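Kelch domain-containing protein (Colletotrichum graminicola M1.001, PDB 5C92) probably oxidises alcohols to aldehydes as a copper-containing oxidase of the galactose oxidase family, built on a Kelch beta-propeller. Local coordinates at residues M198-T203 with L257-P262; W184-V189 with D202-G207; L167-G172 with A192-K197; P74-D79 with V418-H423. One frame throughout, in Å; residues are numbered along the deposited sequence.

Interaction 1: M198-T203 with L257-P262; sequences MNWYDT and LTLGEP. With NAG (2-acetamido-2-deoxy-beta-D-glucopyranose), chain C.
Trp200 and Pro262 meet where two neighbouring blades of the Kelch beta-propeller pack together, one carrying strand 197-202 and the other strand 254-258. The proline lies over one face of the indole: its CA stands 3.6 Å from the centroid of the six-membered ring and 4° off the ring normal, a CH-pi contact. A broad, flat aromatic suits this place because it offers a surface to a loop that presents the CA and ring of Pro262 and the branched end of Leu259. The leucine CG comes within 3.9 Å of Trp200 CH2. The indole NE1 is bonded to the carbonyl of Gln264, which helps fix the ring's rotation, while Ser188 and Leu190 of the neighbouring strand add further packing. The loop is looser at its outer side. Glu261 directs its CB away from the strand and lies exposed; its carbonyl O comes nearest, 3.8 Å from Trp200 CZ2. At the other end the contact thins to one pair of apolar side chains. There Met198 runs extended at chi2 (-172°), which carries its SD out to 3.9 Å from Leu257 CD1.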
# COMPACT_ATOMS: atom_id res chain seq x y z
N MET A 198 -11.80 -8.23 14.31
CA MET A 198 -12.03 -7.26 13.23
C MET A 198 -13.25 -6.43 13.55
O MET A 198 -14.14 -6.89 14.26
CB MET A 198 -12.25 -8.02 11.92
CG MET A 198 -11.14 -8.99 11.66
SD MET A 198 -11.18 -9.78 10.03
CE MET A 198 -12.71 -10.72 10.14
N ASN A 199 -13.28 -5.20 13.06
CA ASN A 199 -14.30 -4.21 13.41
C ASN A 199 -14.62 -3.32 12.20
O ASN A 199 -13.73 -2.97 11.40
CB ASN A 199 -13.88 -3.31 14.59
CG ASN A 199 -13.74 -4.07 15.91
OD1 ASN A 199 -14.71 -4.28 16.64
ND2 ASN A 199 -12.54 -4.47 16.22
N TRP A 200 -15.90 -3.03 12.03
CA TRP A 200 -16.36 -2.07 11.04
C TRP A 200 -16.40 -0.73 11.68
O TRP A 200 -16.78 -0.58 12.84
CB TRP A 200 -17.75 -2.40 10.53
CG TRP A 200 -17.78 -3.56 9.62
CD1 TRP A 200 -18.27 -4.78 9.89
CD2 TRP A 200 -17.47 -3.55 8.23
NE1 TRP A 200 -18.23 -5.55 8.79
CE2 TRP A 200 -17.73 -4.82 7.75
CE3 TRP A 200 -16.95 -2.58 7.36
CZ2 TRP A 200 -17.50 -5.18 6.42
CZ3 TRP A 200 -16.76 -2.91 6.05
CH2 TRP A 200 -16.99 -4.20 5.59
N TYR A 201 -15.97 0.25 10.93
CA TYR A 201 -16.14 1.62 11.33
C TYR A 201 -16.95 2.35 10.24
O TYR A 201 -16.85 2.02 9.03
CB TYR A 201 -14.80 2.31 11.51
CG TYR A 201 -14.06 1.90 12.70
CD1 TYR A 201 -14.24 2.57 13.91
CD2 TYR A 201 -13.14 0.84 12.66
CE1 TYR A 201 -13.55 2.19 15.05
CE2 TYR A 201 -12.46 0.45 13.82
CZ TYR A 201 -12.64 1.14 15.00
OH TYR A 201 -11.91 0.78 16.16
N ASP A 202 -17.76 3.31 10.68
CA ASP A 202 -18.59 4.15 9.77
C ASP A 202 -18.09 5.57 9.94
O ASP A 202 -17.95 6.10 11.08
CB ASP A 202 -20.07 3.98 10.12
CG ASP A 202 -20.99 4.85 9.29
OD1 ASP A 202 -20.53 5.67 8.45
OD2 ASP A 202 -22.21 4.69 9.49
N THR A 203 -17.54 6.11 8.85
CA THR A 203 -16.87 7.41 8.96
C THR A 203 -17.81 8.59 8.77
O THR A 203 -17.36 9.71 8.98
CB THR A 203 -15.67 7.56 7.99
OG1 THR A 203 -16.13 7.37 6.65
CG2 THR A 203 -14.60 6.51 8.35
N LEU A 257 -10.23 -12.93 3.32
CA LEU A 257 -11.44 -12.32 3.83
C LEU A 257 -12.35 -11.90 2.70
O LEU A 257 -11.90 -11.36 1.66
CB LEU A 257 -11.16 -11.06 4.66
CG LEU A 257 -9.95 -11.09 5.56
CD1 LEU A 257 -9.79 -9.79 6.37
CD2 LEU A 257 -9.93 -12.31 6.45
N THR A 258 -13.65 -12.06 2.92
CA THR A 258 -14.65 -11.74 1.90
C THR A 258 -15.65 -10.81 2.55
O THR A 258 -16.26 -11.16 3.56
CB THR A 258 -15.38 -12.95 1.27
OG1 THR A 258 -14.45 -13.77 0.59
CG2 THR A 258 -16.40 -12.50 0.19
N LEU A 259 -15.71 -9.60 2.06
CA LEU A 259 -16.52 -8.56 2.65
C LEU A 259 -17.88 -8.64 1.95
O LEU A 259 -17.95 -8.90 0.76
CB LEU A 259 -15.89 -7.18 2.39
CG LEU A 259 -14.88 -6.64 3.40
CD1 LEU A 259 -13.83 -7.69 3.63
CD2 LEU A 259 -14.28 -5.35 2.86
N GLY A 260 -18.96 -8.44 2.70
CA GLY A 260 -20.30 -8.23 2.13
C GLY A 260 -20.74 -6.81 2.40
O GLY A 260 -20.18 -5.86 1.83
N GLU A 261 -21.72 -6.65 3.29
CA GLU A 261 -22.26 -5.36 3.61
C GLU A 261 -21.52 -4.92 4.82
O GLU A 261 -21.19 -5.75 5.66
CB GLU A 261 -23.79 -5.41 3.90
CG GLU A 261 -24.70 -5.61 2.66
CD GLU A 261 -24.34 -4.71 1.48
OE1 GLU A 261 -24.51 -3.49 1.59
OE2 GLU A 261 -23.87 -5.22 0.45
N PRO A 262 -21.27 -3.61 4.95
CA PRO A 262 -20.72 -3.06 6.17
C PRO A 262 -21.58 -3.33 7.38
O PRO A 262 -22.77 -3.31 7.27
CB PRO A 262 -20.66 -1.55 5.91
CG PRO A 262 -20.84 -1.37 4.46
CD PRO A 262 -21.53 -2.58 3.94
C1 NAG C . -25.10 4.43 4.72
C2 NAG C . -26.41 3.71 4.43
C3 NAG C . -27.51 4.25 5.35
C4 NAG C . -27.08 4.59 6.78
C5 NAG C . -25.69 5.17 6.91
C6 NAG C . -25.25 5.14 8.38
C7 NAG C . -26.88 2.93 2.11
C8 NAG C . -27.16 3.36 0.68
N2 NAG C . -26.71 3.91 3.01
O3 NAG C . -28.52 3.26 5.50
O4 NAG C . -27.96 5.55 7.37
O5 NAG C . -24.79 4.40 6.11
O6 NAG C . -24.41 6.25 8.67
O7 NAG C . -26.84 1.75 2.40

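Interaction 2: W184-V189 with D202-G207; sequences WKNGSV and DTKGTG. With NAG (2-acetamido-2-deoxy-beta-D-glucopyranose), chain C.
Ser188 and Asp202 form an antiparallel non-hydrogen-bonded pair, CA to CA 4.5 Å, where strand 188-191 begins beside the end of strand 197-202. Beyond it Thr203 N donates to Gly187 O over 3.0 Å. Gly187, whose positive phi of 73° favours glycine, lets the Lys204 chain pass close by. Its carbonyl is gripped twice, for Thr203 OG1 also donates to it (2.6 Å), in the carbonyl plane on a lone pair. Chi1 of 58° sets that hydroxyl between the threonine's own N and carbonyl carbon and directs CG2 to Val189. Lys204 is long enough to curl back, bending at its last two torsions, and its NZ reaches Asn186 O at 2.7 Å. The same ammonium forms a salt bridge with Asp202 OD1 (2.9 Å). Lys204 N meets that oxygen from the opposite face of the carboxylate, closing an Asx turn. NZ also donates to the sugar ring oxygen O5 (3.0 Å), while the sugar O6 donates to Asp202 OD2 (2.8 Å). Acid and lysine probably help to orient the first N-acetylglucosamine, joined covalently through its C1 to Asn186 ND2. Asn186 and Gly187 are central to a type I' hairpin turn and begin an Asn-X-Ser glycosylation sequon.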
# COMPACT_ATOMS: atom_id res chain seq x y z
N TRP A 184 -14.57 0.72 2.43
CA TRP A 184 -15.58 -0.04 1.71
C TRP A 184 -16.86 0.83 1.51
O TRP A 184 -16.78 2.09 1.53
CB TRP A 184 -15.79 -1.37 2.44
CG TRP A 184 -16.56 -2.46 1.75
CD1 TRP A 184 -17.69 -3.10 2.25
CD2 TRP A 184 -16.24 -3.14 0.52
NE1 TRP A 184 -18.07 -4.12 1.41
CE2 TRP A 184 -17.24 -4.13 0.32
CE3 TRP A 184 -15.25 -2.98 -0.44
CZ2 TRP A 184 -17.28 -4.95 -0.79
CZ3 TRP A 184 -15.29 -3.79 -1.55
CH2 TRP A 184 -16.29 -4.79 -1.71
N LYS A 185 -17.99 0.16 1.26
CA LYS A 185 -19.21 0.81 0.75
C LYS A 185 -19.74 1.84 1.75
O LYS A 185 -19.53 1.74 2.97
CB LYS A 185 -20.29 -0.23 0.43
CG LYS A 185 -19.97 -1.21 -0.67
CD LYS A 185 -21.00 -2.34 -0.81
CE LYS A 185 -20.73 -3.17 -2.07
NZ LYS A 185 -21.19 -4.57 -1.87
N ASN A 186 -20.29 2.92 1.21
CA ASN A 186 -21.01 3.89 2.02
C ASN A 186 -20.17 4.45 3.18
O ASN A 186 -20.66 4.62 4.30
CB ASN A 186 -22.31 3.21 2.50
CG ASN A 186 -23.30 4.18 3.13
OD1 ASN A 186 -23.34 5.36 2.82
ND2 ASN A 186 -24.12 3.66 4.02
N GLY A 187 -18.91 4.81 2.92
CA GLY A 187 -18.07 5.45 3.96
C GLY A 187 -17.58 4.54 5.09
O GLY A 187 -17.08 5.02 6.11
N SER A 188 -17.72 3.23 4.92
CA SER A 188 -17.34 2.27 5.93
C SER A 188 -15.83 1.99 5.77
O SER A 188 -15.28 2.16 4.66
CB SER A 188 -18.12 0.98 5.76
OG SER A 188 -17.85 0.35 4.51
N VAL A 189 -15.19 1.63 6.89
CA VAL A 189 -13.81 1.09 6.91
C VAL A 189 -13.79 -0.20 7.73
O VAL A 189 -14.21 -0.20 8.88
CB VAL A 189 -12.85 2.11 7.51
CG1 VAL A 189 -11.44 1.54 7.59
CG2 VAL A 189 -12.86 3.42 6.72
N ASP A 202 -17.76 3.31 10.68
CA ASP A 202 -18.59 4.15 9.77
C ASP A 202 -18.09 5.57 9.94
O ASP A 202 -17.95 6.10 11.08
CB ASP A 202 -20.07 3.98 10.12
CG ASP A 202 -20.99 4.85 9.29
OD1 ASP A 202 -20.53 5.67 8.45
OD2 ASP A 202 -22.21 4.69 9.49
N THR A 203 -17.54 6.11 8.85
CA THR A 203 -16.87 7.41 8.96
C THR A 203 -17.81 8.59 8.77
O THR A 203 -17.36 9.71 8.98
CB THR A 203 -15.67 7.56 7.99
OG1 THR A 203 -16.13 7.37 6.65
CG2 THR A 203 -14.60 6.51 8.35
N LYS A 204 -19.08 8.33 8.44
CA LYS A 204 -20.10 9.38 8.31
C LYS A 204 -20.67 9.84 9.65
O LYS A 204 -20.65 9.12 10.65
CB LYS A 204 -21.24 8.89 7.43
CG LYS A 204 -20.75 8.50 6.04
CD LYS A 204 -21.88 8.22 5.07
CE LYS A 204 -22.86 7.18 5.58
NZ LYS A 204 -22.19 5.96 6.11
N GLY A 205 -21.11 11.08 9.68
CA GLY A 205 -21.79 11.62 10.84
C GLY A 205 -20.87 11.84 12.00
O GLY A 205 -19.82 12.45 11.87
N THR A 206 -21.27 11.35 13.16
CA THR A 206 -20.39 11.34 14.33
C THR A 206 -19.68 10.01 14.52
O THR A 206 -19.00 9.82 15.53
CB THR A 206 -21.21 11.57 15.62
OG1 THR A 206 -22.35 10.69 15.61
CG2 THR A 206 -21.64 13.04 15.72
N GLY A 207 -19.91 9.08 13.60
CA GLY A 207 -19.18 7.80 13.59
C GLY A 207 -20.01 6.67 14.13
O GLY A 207 -20.97 6.90 14.82
C1 NAG C . -25.10 4.43 4.72
C2 NAG C . -26.41 3.71 4.43
C3 NAG C . -27.51 4.25 5.35
C4 NAG C . -27.08 4.59 6.78
C5 NAG C . -25.69 5.17 6.91
C6 NAG C . -25.25 5.14 8.38
C7 NAG C . -26.88 2.93 2.11
C8 NAG C . -27.16 3.36 0.68
N2 NAG C . -26.71 3.91 3.01
O3 NAG C . -28.52 3.26 5.50
O4 NAG C . -27.96 5.55 7.37
O5 NAG C . -24.79 4.40 6.11
O6 NAG C . -24.41 6.25 8.67
O7 NAG C . -26.84 1.75 2.40

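Interaction 3: L167-G172 with A192-K197; sequences LVMQRG and AGPSKK
Met169 has an unusual first torsion, its CG nearly eclipsing the backbone N (chi1 -16°), and this, followed by an extended chi2 (-162°), lays SD against the Pro194 ring. Two loops of the Kelch propeller meet here: one links successive blades, the other joins strands 188-191 and 197-202 within a blade. SD lies 3.8 Å from Pro194 CG, the side chains crossing at about a right angle. The proline follows a cis peptide bond, which turns the loop sharply, and Trp180 also touches it; a soft, unbranched thioether adapts readily to so rigid a neighbour. The polar half of the contact runs through Ser195. Its CB touches Leu167 O at 3.2 Å, and water 1 bridges the same carbonyl (2.8 Å) to Ser195 N (2.9 Å). Serine suits this corner because its small hydroxyl can both donate and accept. With chi1 at 171°, OG lies beside its own carbonyl carbon and accepts from Lys197 N, forming an ST turn. Arg215 bonds to the carbonyls of Ala192, Pro194 and Ser195 and so helps to hold the second loop. OG in turn donates to water 2 over 2.7 Å, and that water donates to Val168 O.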
# COMPACT_ATOMS: atom_id res chain seq x y z
N LEU A 167 -10.11 -2.14 18.51
CA LEU A 167 -9.05 -2.70 17.65
C LEU A 167 -7.73 -2.99 18.38
O LEU A 167 -6.90 -3.72 17.86
CB LEU A 167 -8.81 -1.80 16.42
CG LEU A 167 -8.14 -0.47 16.58
CD1 LEU A 167 -6.63 -0.54 16.88
CD2 LEU A 167 -8.45 0.33 15.31
N VAL A 168 -7.58 -2.48 19.60
CA VAL A 168 -6.32 -2.57 20.29
C VAL A 168 -5.95 -4.02 20.51
O VAL A 168 -6.79 -4.79 20.94
CB VAL A 168 -6.41 -1.82 21.61
CG1 VAL A 168 -5.16 -2.00 22.42
CG2 VAL A 168 -6.65 -0.34 21.35
N MET A 169 -4.71 -4.42 20.23
CA MET A 169 -4.33 -5.79 20.53
C MET A 169 -3.96 -6.01 22.04
O MET A 169 -3.74 -5.07 22.80
CB MET A 169 -3.16 -6.34 19.69
CG MET A 169 -2.71 -5.66 18.43
SD MET A 169 -1.74 -6.81 17.43
CE MET A 169 -0.49 -7.38 18.54
N GLN A 170 -3.78 -7.26 22.41
CA GLN A 170 -3.52 -7.60 23.80
C GLN A 170 -2.11 -7.32 24.30
O GLN A 170 -1.96 -6.88 25.40
CB GLN A 170 -3.79 -9.07 24.05
CG GLN A 170 -3.75 -9.39 25.54
CD GLN A 170 -4.28 -10.79 25.81
OE1 GLN A 170 -4.06 -11.72 25.02
NE2 GLN A 170 -5.03 -10.92 26.90
N ARG A 171 -1.09 -7.63 23.50
CA ARG A 171 0.31 -7.60 23.90
C ARG A 171 1.14 -6.59 23.05
O ARG A 171 0.82 -6.28 21.87
CB ARG A 171 0.97 -8.96 23.66
CG ARG A 171 0.28 -10.12 24.34
CD ARG A 171 1.01 -11.41 24.08
NE ARG A 171 0.31 -12.56 24.65
CZ ARG A 171 0.85 -13.45 25.49
NH1 ARG A 171 2.10 -13.32 25.93
NH2 ARG A 171 0.12 -14.47 25.90
N GLY A 172 2.29 -6.25 23.61
CA GLY A 172 3.39 -5.66 22.88
C GLY A 172 3.25 -4.17 22.72
O GLY A 172 2.24 -3.56 23.08
N ALA A 192 -9.24 -4.91 9.59
CA ALA A 192 -9.16 -6.35 9.30
C ALA A 192 -8.13 -7.00 10.23
O ALA A 192 -8.05 -8.20 10.34
CB ALA A 192 -8.77 -6.58 7.83
N GLY A 193 -7.43 -6.18 10.99
CA GLY A 193 -6.30 -6.65 11.79
C GLY A 193 -5.49 -5.43 12.16
O GLY A 193 -5.97 -4.30 12.03
N PRO A 194 -4.34 -5.61 12.80
CA PRO A 194 -3.76 -6.89 13.17
C PRO A 194 -4.40 -7.67 14.35
O PRO A 194 -4.16 -8.87 14.46
CB PRO A 194 -2.34 -6.49 13.57
CG PRO A 194 -2.52 -5.10 14.10
CD PRO A 194 -3.53 -4.46 13.27
N SER A 195 -5.15 -7.03 15.24
CA SER A 195 -5.94 -7.78 16.21
C SER A 195 -6.80 -8.87 15.54
O SER A 195 -7.32 -8.70 14.42
CB SER A 195 -6.86 -6.84 17.00
OG SER A 195 -7.74 -7.60 17.77
N LYS A 196 -6.82 -10.05 16.15
CA LYS A 196 -7.72 -11.11 15.71
C LYS A 196 -9.20 -10.68 15.70
O LYS A 196 -9.97 -11.24 14.94
CB LYS A 196 -7.51 -12.38 16.54
CG LYS A 196 -7.87 -12.25 18.01
CD LYS A 196 -7.56 -13.55 18.73
CE LYS A 196 -7.79 -13.40 20.22
NZ LYS A 196 -8.26 -14.69 20.77
N LYS A 197 -9.55 -9.67 16.48
CA LYS A 197 -10.90 -9.08 16.42
C LYS A 197 -11.00 -7.99 15.34
O LYS A 197 -10.39 -6.95 15.45
CB LYS A 197 -11.26 -8.49 17.79
CG LYS A 197 -11.29 -9.54 18.90
CD LYS A 197 -12.06 -9.04 20.12
CE LYS A 197 -11.16 -8.20 21.01
NZ LYS A 197 -11.91 -7.69 22.19
O HOH W 1 -5.73 -4.20 15.41
O HOH W 2 -8.87 -5.90 19.49

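Interaction 4: P74-D79 with V418-H423; sequences PGTSLD and VSATTH. With CU1 (copper (I) ion), chain D.
Thr76 OG1 is held by two waters, water 3 at 2.8 Å and water 4 at 2.7 Å, which carry its contact to the backbone of Ala420 and Thr422. This is the core of the galactose oxidase fold, where strand 75-78, an edge strand of a propeller blade, faces a strand from the Early set domain. The two strands run antiparallel (173°), but their axes lie 7.1 Å apart, and waters and side chains fill the interval in place of direct backbone pairing. Water 4 lies 2.8 Å from Ala420 O and probably donates to it, while water 3 accepts a weak bond from Thr422 N. With chi1 at 61° the Thr76 hydroxyl projects toward strand 420-422, within reach of both waters, and a threonine here supplies a polar atom and a methyl together. Apolar contacts flank this wet centre. Leu78 CD2 meets Val418 CG1 at 3.9 Å and its other branch rests on the small methyl of Ala420; at the opposite end Pro74 CD packs on Thr422 CG2. Thr422 OG1, also bonded to the carbonyl of Val17, accepts from His423 ND1 (2.9 Å), 20° out of the imidazole plane. That second-shell bond probably helps to hold the ring's orientation toward the copper(I) ion, which Tyr120 and His335 also bind and which His423 NE2 reaches at 2.1 Å.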
# COMPACT_ATOMS: atom_id res chain seq x y z
N PRO A 74 4.51 8.03 9.72
CA PRO A 74 3.24 8.71 9.55
C PRO A 74 2.14 7.79 9.10
O PRO A 74 2.39 6.64 8.71
CB PRO A 74 3.55 9.67 8.41
CG PRO A 74 4.42 8.84 7.51
CD PRO A 74 5.20 7.93 8.43
N GLY A 75 0.94 8.34 9.04
CA GLY A 75 -0.13 7.84 8.15
C GLY A 75 0.11 8.33 6.73
O GLY A 75 0.69 9.40 6.56
N THR A 76 -0.26 7.54 5.72
CA THR A 76 -0.22 7.98 4.30
C THR A 76 -1.48 7.58 3.59
O THR A 76 -2.03 6.48 3.81
CB THR A 76 0.94 7.32 3.51
OG1 THR A 76 0.76 5.90 3.50
CG2 THR A 76 2.27 7.59 4.17
N SER A 77 -1.95 8.45 2.72
CA SER A 77 -3.05 8.15 1.82
C SER A 77 -2.96 9.05 0.56
O SER A 77 -2.42 10.16 0.59
CB SER A 77 -4.41 8.37 2.51
OG SER A 77 -4.64 7.46 3.56
N LEU A 78 -3.41 8.52 -0.56
CA LEU A 78 -3.57 9.36 -1.72
C LEU A 78 -5.04 9.77 -1.87
O LEU A 78 -5.96 8.92 -1.86
CB LEU A 78 -3.08 8.62 -2.94
CG LEU A 78 -1.59 8.75 -3.18
CD1 LEU A 78 -0.82 7.81 -2.29
CD2 LEU A 78 -1.23 8.54 -4.62
N ASP A 79 -5.25 11.07 -2.04
CA ASP A 79 -6.61 11.59 -2.13
C ASP A 79 -7.14 11.51 -3.54
O ASP A 79 -6.49 10.90 -4.41
CB ASP A 79 -6.66 12.99 -1.61
CG ASP A 79 -6.21 14.02 -2.62
OD1 ASP A 79 -5.83 13.68 -3.77
OD2 ASP A 79 -6.25 15.20 -2.21
N VAL A 418 -3.20 3.51 -7.30
CA VAL A 418 -1.89 4.05 -7.04
C VAL A 418 -1.71 4.23 -5.53
O VAL A 418 -2.61 4.73 -4.85
CB VAL A 418 -1.69 5.40 -7.81
CG1 VAL A 418 -0.33 5.98 -7.46
CG2 VAL A 418 -1.74 5.15 -9.29
N SER A 419 -0.54 3.83 -5.01
CA SER A 419 -0.39 3.60 -3.58
C SER A 419 0.97 4.03 -3.03
O SER A 419 1.83 4.59 -3.74
CB SER A 419 -0.70 2.12 -3.25
OG SER A 419 0.37 1.27 -3.69
N ALA A 420 1.08 3.90 -1.73
CA ALA A 420 2.26 4.32 -0.97
C ALA A 420 2.37 3.41 0.24
O ALA A 420 1.36 2.85 0.69
CB ALA A 420 2.09 5.74 -0.49
N THR A 421 3.56 3.29 0.81
CA THR A 421 3.69 2.37 1.94
C THR A 421 4.81 2.76 2.85
O THR A 421 5.82 3.40 2.42
CB THR A 421 3.83 0.88 1.49
OG1 THR A 421 3.74 0.00 2.63
CG2 THR A 421 5.13 0.62 0.83
N THR A 422 4.58 2.48 4.13
CA THR A 422 5.61 2.55 5.18
C THR A 422 5.13 1.66 6.35
O THR A 422 3.91 1.50 6.56
CB THR A 422 5.92 4.01 5.62
OG1 THR A 422 7.08 4.04 6.47
CG2 THR A 422 4.78 4.67 6.35
N HIS A 423 6.07 0.95 6.95
CA HIS A 423 5.83 0.17 8.18
C HIS A 423 4.83 -0.95 7.97
O HIS A 423 4.10 -1.26 8.89
CB HIS A 423 5.32 1.10 9.30
CG HIS A 423 6.38 1.95 9.88
ND1 HIS A 423 6.86 3.08 9.24
CD2 HIS A 423 7.12 1.82 11.00
CE1 HIS A 423 7.81 3.63 9.97
NE2 HIS A 423 8.01 2.87 11.02
CU CU1 D . 9.44 2.94 12.62
O HOH W 3 1.61 3.70 5.05
O HOH W 4 -0.68 4.32 1.88

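Interactions 1, 2 and 3 all touch the blade that holds strands 188-191 and 197-202, whereas interaction 4 lies near the centre of the chain, about 20 Å from each of them between centres. Interaction 4 is wholly buried and joins the propeller to the Early set domain beside the copper. Interaction 1 is also largely buried but apolar, uniting blades; it adjoins interaction 2 through the packing of Trp200 on Trp184. Interaction 2 stays within the blade and is mostly polar, as suits a glycosylated surface. Interaction 3, at the blade's other end, is a buried contact that resembles interaction 4 in using bridging waters, though between loops instead of strands.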